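Local coordinates for (5-formylfuran-3-yl)methyl phosphate transaminase (Methanococcus jannaschii, PDB 2Z61), which catalyses the pyridoxal-phosphate-dependent transamination between 4-(hydroxymethyl)-2-furancarboxaldehyde phosphate and alanine, giving pyruvate and the amine precursor of the furan moiety of methanofuran, at residues Y180-I191 / F207-N218. Numbering follows the deposited sequence.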
loop_
_atom_site.group_PDB
_atom_site.type_symbol
_atom_site.label_atom_id
_atom_site.label_comp_id
_atom_site.label_asym_id
_atom_site.label_seq_id
_atom_site.Cartn_x
_atom_site.Cartn_y
_atom_site.Cartn_z
ATOM N N TYR A 180 10.954 27.133 6.269
ATOM C CA TYR A 180 9.655 27.791 6.189
ATOM C C TYR A 180 9.686 29.190 5.590
ATOM O O TYR A 180 8.659 29.679 5.120
ATOM C CB TYR A 180 8.986 27.828 7.562
ATOM C CG TYR A 180 8.418 26.485 7.942
ATOM C CD1 TYR A 180 9.081 25.649 8.838
ATOM C CD2 TYR A 180 7.244 26.017 7.352
ATOM C CE1 TYR A 180 8.594 24.379 9.136
ATOM C CE2 TYR A 180 6.749 24.753 7.640
ATOM C CZ TYR A 180 7.428 23.938 8.534
ATOM O OH TYR A 180 6.937 22.684 8.829
ATOM N N GLU A 181 10.852 29.836 5.607
ATOM C CA GLU A 181 10.982 31.177 5.033
ATOM C C GLU A 181 11.413 31.065 3.571
ATOM O O GLU A 181 11.030 31.884 2.737
ATOM C CB GLU A 181 12.044 32.001 5.789
ATOM C CG GLU A 181 11.577 32.613 7.118
ATOM C CD GLU A 181 10.466 33.640 6.939
ATOM O OE1 GLU A 181 9.789 33.967 7.940
ATOM O OE2 GLU A 181 10.274 34.127 5.803
ATOM N N ASN A 182 12.190 30.031 3.264
ATOM C CA ASN A 182 12.735 29.868 1.926
ATOM C C ASN A 182 12.246 28.743 1.011
ATOM O O ASN A 182 12.424 28.829 -0.209
ATOM C CB ASN A 182 14.246 29.767 2.069
ATOM C CG ASN A 182 14.825 30.986 2.730
ATOM O OD1 ASN A 182 14.814 32.065 2.155
ATOM N ND2 ASN A 182 15.310 30.834 3.946
ATOM N N ILE A 183 11.653 27.691 1.569
ATOM C CA ILE A 183 11.222 26.575 0.740
ATOM C C ILE A 183 9.709 26.417 0.662
ATOM O O ILE A 183 9.027 26.399 1.674
ATOM C CB ILE A 183 11.866 25.272 1.258
ATOM C CG1 ILE A 183 13.384 25.465 1.335
ATOM C CG2 ILE A 183 11.510 24.099 0.346
ATOM C CD1 ILE A 183 14.135 24.320 1.963
ATOM N N PRO A 184 9.165 26.301 -0.556
ATOM C CA PRO A 184 7.713 26.157 -0.701
ATOM C C PRO A 184 7.021 25.030 0.071
ATOM O O PRO A 184 5.918 25.217 0.577
ATOM C CB PRO A 184 7.516 26.072 -2.219
ATOM C CG PRO A 184 8.849 25.624 -2.738
ATOM C CD PRO A 184 9.834 26.334 -1.868
ATOM N N TYR A 185 7.657 23.868 0.182
ATOM C CA TYR A 185 7.037 22.766 0.913
ATOM C C TYR A 185 7.987 22.021 1.840
ATOM O O TYR A 185 9.110 21.704 1.466
ATOM C CB TYR A 185 6.400 21.750 -0.049
ATOM C CG TYR A 185 5.119 22.224 -0.676
ATOM C CD1 TYR A 185 5.076 22.594 -2.017
ATOM C CD2 TYR A 185 3.958 22.343 0.081
ATOM C CE1 TYR A 185 3.904 23.073 -2.589
ATOM C CE2 TYR A 185 2.782 22.822 -0.482
ATOM C CZ TYR A 185 2.764 23.186 -1.816
ATOM O OH TYR A 185 1.614 23.676 -2.379
ATOM N N ILE A 186 7.522 21.754 3.056
ATOM C CA ILE A 186 8.301 21.020 4.040
ATOM C C ILE A 186 7.619 19.672 4.265
ATOM O O ILE A 186 6.458 19.612 4.676
ATOM C CB ILE A 186 8.382 21.754 5.417
ATOM C CG1 ILE A 186 9.420 22.883 5.385
ATOM C CG2 ILE A 186 8.785 20.763 6.511
ATOM C CD1 ILE A 186 9.041 24.072 4.554
ATOM N N ILE A 187 8.328 18.590 3.965
ATOM C CA ILE A 187 7.795 17.250 4.182
ATOM C C ILE A 187 8.573 16.737 5.387
ATOM O O ILE A 187 9.766 16.465 5.301
ATOM C CB ILE A 187 8.025 16.351 2.946
ATOM C CG1 ILE A 187 7.275 16.941 1.742
ATOM C CG2 ILE A 187 7.557 14.926 3.231
ATOM C CD1 ILE A 187 7.401 16.125 0.472
ATOM N N SER A 188 7.897 16.630 6.526
ATOM C CA SER A 188 8.547 16.195 7.757
ATOM C C SER A 188 8.267 14.723 8.053
ATOM O O SER A 188 7.116 14.321 8.256
ATOM C CB SER A 188 8.062 17.074 8.917
ATOM O OG SER A 188 8.863 16.917 10.065
ATOM N N ASP A 189 9.327 13.923 8.072
ATOM C CA ASP A 189 9.211 12.496 8.339
ATOM C C ASP A 189 9.526 12.307 9.819
ATOM O O ASP A 189 10.683 12.348 10.223
ATOM C CB ASP A 189 10.204 11.728 7.461
ATOM C CG ASP A 189 10.020 10.228 7.551
ATOM O OD1 ASP A 189 10.669 9.496 6.776
ATOM O OD2 ASP A 189 9.224 9.781 8.402
ATOM N N GLU A 190 8.489 12.100 10.620
ATOM C CA GLU A 190 8.649 11.964 12.063
ATOM C C GLU A 190 8.373 10.564 12.622
ATOM O O GLU A 190 8.089 10.396 13.814
ATOM C CB GLU A 190 7.756 13.021 12.738
ATOM C CG GLU A 190 8.104 14.450 12.265
ATOM C CD GLU A 190 7.151 15.531 12.758
ATOM O OE1 GLU A 190 6.227 15.228 13.536
ATOM O OE2 GLU A 190 7.344 16.706 12.374
ATOM N N ILE A 191 8.507 9.553 11.766
ATOM C CA ILE A 191 8.244 8.171 12.148
ATOM C C ILE A 191 8.985 7.669 13.400
ATOM O O ILE A 191 8.513 6.754 14.072
ATOM C CB ILE A 191 8.508 7.204 10.940
ATOM C CG1 ILE A 191 7.744 5.895 11.152
ATOM C CG2 ILE A 191 10.011 6.939 10.765
ATOM C CD1 ILE A 191 6.256 6.086 11.381
ATOM N N PHE A 207 6.185 24.724 14.011
ATOM C CA PHE A 207 6.617 25.864 13.207
ATOM C C PHE A 207 5.560 26.332 12.210
ATOM O O PHE A 207 5.592 27.469 11.735
ATOM C CB PHE A 207 7.901 25.522 12.448
ATOM C CG PHE A 207 9.006 25.026 13.329
ATOM C CD1 PHE A 207 9.082 23.686 13.687
ATOM C CD2 PHE A 207 9.955 25.911 13.837
ATOM C CE1 PHE A 207 10.083 23.229 14.541
ATOM C CE2 PHE A 207 10.959 25.463 14.694
ATOM C CZ PHE A 207 11.021 24.119 15.046
ATOM N N ASP A 208 4.624 25.452 11.892
ATOM C CA ASP A 208 3.568 25.769 10.941
ATOM C C ASP A 208 2.294 25.086 11.429
ATOM O O ASP A 208 1.833 24.098 10.858
ATOM C CB ASP A 208 3.985 25.267 9.551
ATOM C CG ASP A 208 2.900 25.441 8.516
ATOM O OD1 ASP A 208 2.122 26.409 8.620
ATOM O OD2 ASP A 208 2.831 24.617 7.584
ATOM N N GLU A 209 1.738 25.627 12.508
ATOM C CA GLU A 209 0.539 25.081 13.130
ATOM C C GLU A 209 -0.697 25.006 12.242
ATOM O O GLU A 209 -1.655 24.309 12.573
ATOM C CB GLU A 209 0.219 25.864 14.404
ATOM C CG GLU A 209 1.335 25.801 15.433
ATOM C CD GLU A 209 1.038 26.619 16.672
ATOM O OE1 GLU A 209 0.742 27.826 16.531
ATOM O OE2 GLU A 209 1.100 26.055 17.786
ATOM N N ASN A 210 -0.682 25.716 11.120
ATOM C CA ASN A 210 -1.815 25.684 10.202
ATOM C C ASN A 210 -1.519 24.781 9.011
ATOM O O ASN A 210 -2.311 24.693 8.074
ATOM C CB ASN A 210 -2.156 27.089 9.707
ATOM C CG ASN A 210 -2.751 27.954 10.796
ATOM O OD1 ASN A 210 -3.738 27.579 11.428
ATOM N ND2 ASN A 210 -2.160 29.125 11.015
ATOM N N LEU A 211 -0.369 24.116 9.055
ATOM C CA LEU A 211 0.037 23.209 7.989
ATOM C C LEU A 211 -0.170 23.855 6.627
ATOM O O LEU A 211 -0.672 23.221 5.694
ATOM C CB LEU A 211 -0.771 21.918 8.082
ATOM C CG LEU A 211 -0.741 21.263 9.463
ATOM C CD1 LEU A 211 -1.910 20.300 9.600
ATOM C CD2 LEU A 211 0.592 20.560 9.665
ATOM N N GLU A 212 0.220 25.122 6.528
ATOM C CA GLU A 212 0.095 25.884 5.296
ATOM C C GLU A 212 1.036 25.350 4.234
ATOM O O GLU A 212 0.675 25.258 3.059
ATOM C CB GLU A 212 0.417 27.357 5.550
ATOM C CG GLU A 212 -0.523 28.039 6.531
ATOM C CD GLU A 212 -0.128 29.479 6.822
ATOM O OE1 GLU A 212 -0.827 30.134 7.629
ATOM O OE2 GLU A 212 0.881 29.953 6.246
ATOM N N LYS A 213 2.251 25.005 4.645
ATOM C CA LYS A 213 3.232 24.497 3.699
ATOM C C LYS A 213 3.978 23.257 4.189
ATOM O O LYS A 213 5.093 22.976 3.753
ATOM C CB LYS A 213 4.224 25.609 3.347
ATOM C CG LYS A 213 4.914 26.233 4.547
ATOM C CD LYS A 213 5.658 27.509 4.167
ATOM C CE LYS A 213 6.525 27.312 2.934
ATOM N NZ LYS A 213 7.194 28.571 2.502
ATOM N N THR A 214 3.364 22.512 5.099
ATOM C CA THR A 214 4.003 21.301 5.583
ATOM C C THR A 214 3.115 20.067 5.465
ATOM O O THR A 214 1.888 20.147 5.547
ATOM C CB THR A 214 4.456 21.408 7.070
ATOM O OG1 THR A 214 3.576 20.644 7.902
ATOM C CG2 THR A 214 4.450 22.834 7.536
ATOM N N ILE A 215 3.761 18.931 5.239
ATOM C CA ILE A 215 3.071 17.654 5.170
ATOM C C ILE A 215 3.818 16.825 6.200
ATOM O O ILE A 215 5.015 16.590 6.077
ATOM C CB ILE A 215 3.179 16.995 3.788
ATOM C CG1 ILE A 215 2.645 17.951 2.719
ATOM C CG2 ILE A 215 2.371 15.706 3.779
ATOM C CD1 ILE A 215 2.605 17.371 1.317
ATOM N N LEU A 216 3.107 16.423 7.239
ATOM C CA LEU A 216 3.693 15.664 8.324
ATOM C C LEU A 216 3.411 14.173 8.154
ATOM O O LEU A 216 2.269 13.747 7.946
ATOM C CB LEU A 216 3.124 16.182 9.650
ATOM C CG LEU A 216 3.792 15.816 10.976
ATOM C CD1 LEU A 216 3.154 16.632 12.086
ATOM C CD2 LEU A 216 3.657 14.322 11.253
ATOM N N ILE A 217 4.463 13.379 8.251
ATOM C CA ILE A 217 4.329 11.948 8.092
ATOM C C ILE A 217 4.792 11.238 9.356
ATOM O O ILE A 217 5.897 11.495 9.854
ATOM C CB ILE A 217 5.154 11.460 6.874
ATOM C CG1 ILE A 217 4.625 12.136 5.602
ATOM C CG2 ILE A 217 5.043 9.932 6.736
ATOM C CD1 ILE A 217 5.465 11.898 4.393
ATOM N N ASN A 218 3.920 10.382 9.893
ATOM C CA ASN A 218 4.222 9.591 11.080
ATOM C C ASN A 218 3.393 8.304 10.992
ATOM O O ASN A 218 2.628 8.107 10.042
ATOM C CB ASN A 218 3.877 10.370 12.361
ATOM C CG ASN A 218 4.750 9.965 13.557
ATOM O OD1 ASN A 218 5.237 8.840 13.635
ATOM N ND2 ASN A 218 4.932 10.888 14.497
#
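Ile186 to Asp189 pair in parallel register with Thr214 to Ile217, joining two central strands of the mixed seven-stranded sheet in the large domain of this fold-type I aminotransferase. Five backbone hydrogen bonds, alternating in direction, link the strands, the first from Ile186 N to Lys213 O (2.8 Å) and the last from Glu190 N to Ile217 O (2.8 Å).

Branched aliphatic residues suit the buried face beneath helix 98-109, where Ile187 and Ile217 lie side by side, Ile187 CG2 3.9 Å from Ile217 CD1. Asp189 shares this face at the strand's end, its OD1 taking a hydrogen bond from Tyr126 and lying close to N1 of the pyridoxal-lysine at position 222, consistent with the aspartate that faces the pyridine nitrogen in this family. On the other face, Tyr180 projects from the end of helix 173-182: Ile186 CG1 lies over one face of its ring, offset toward the rim, while Phe207 CB approaches Tyr180 CE1 at 3.6 Å.

Lys213 combines an aliphatic stem with a polar end. With CG set between the backbone N and the carbonyl carbon (chi1 55°), the stem turns back along the Tyr180 ring edge, Lys213 CG 3.7 Å from Tyr180 CD2. Lys213 NZ then donates to Tyr180 O at 3.2 Å from above the carbonyl plane. Shortening Lys213 to an alanine is likely to leave that helix-end carbonyl without its ammonium donor and the ring edge without its aliphatic neighbour.

Glu190 crosses Leu216 at about a right angle, OE1 resting against Leu216 CG and CD2, its buried carboxylate held by Ser203, Ala204 and Ser188, whose OG donates to Glu190 OE2 at 2.8 Å on the anti side.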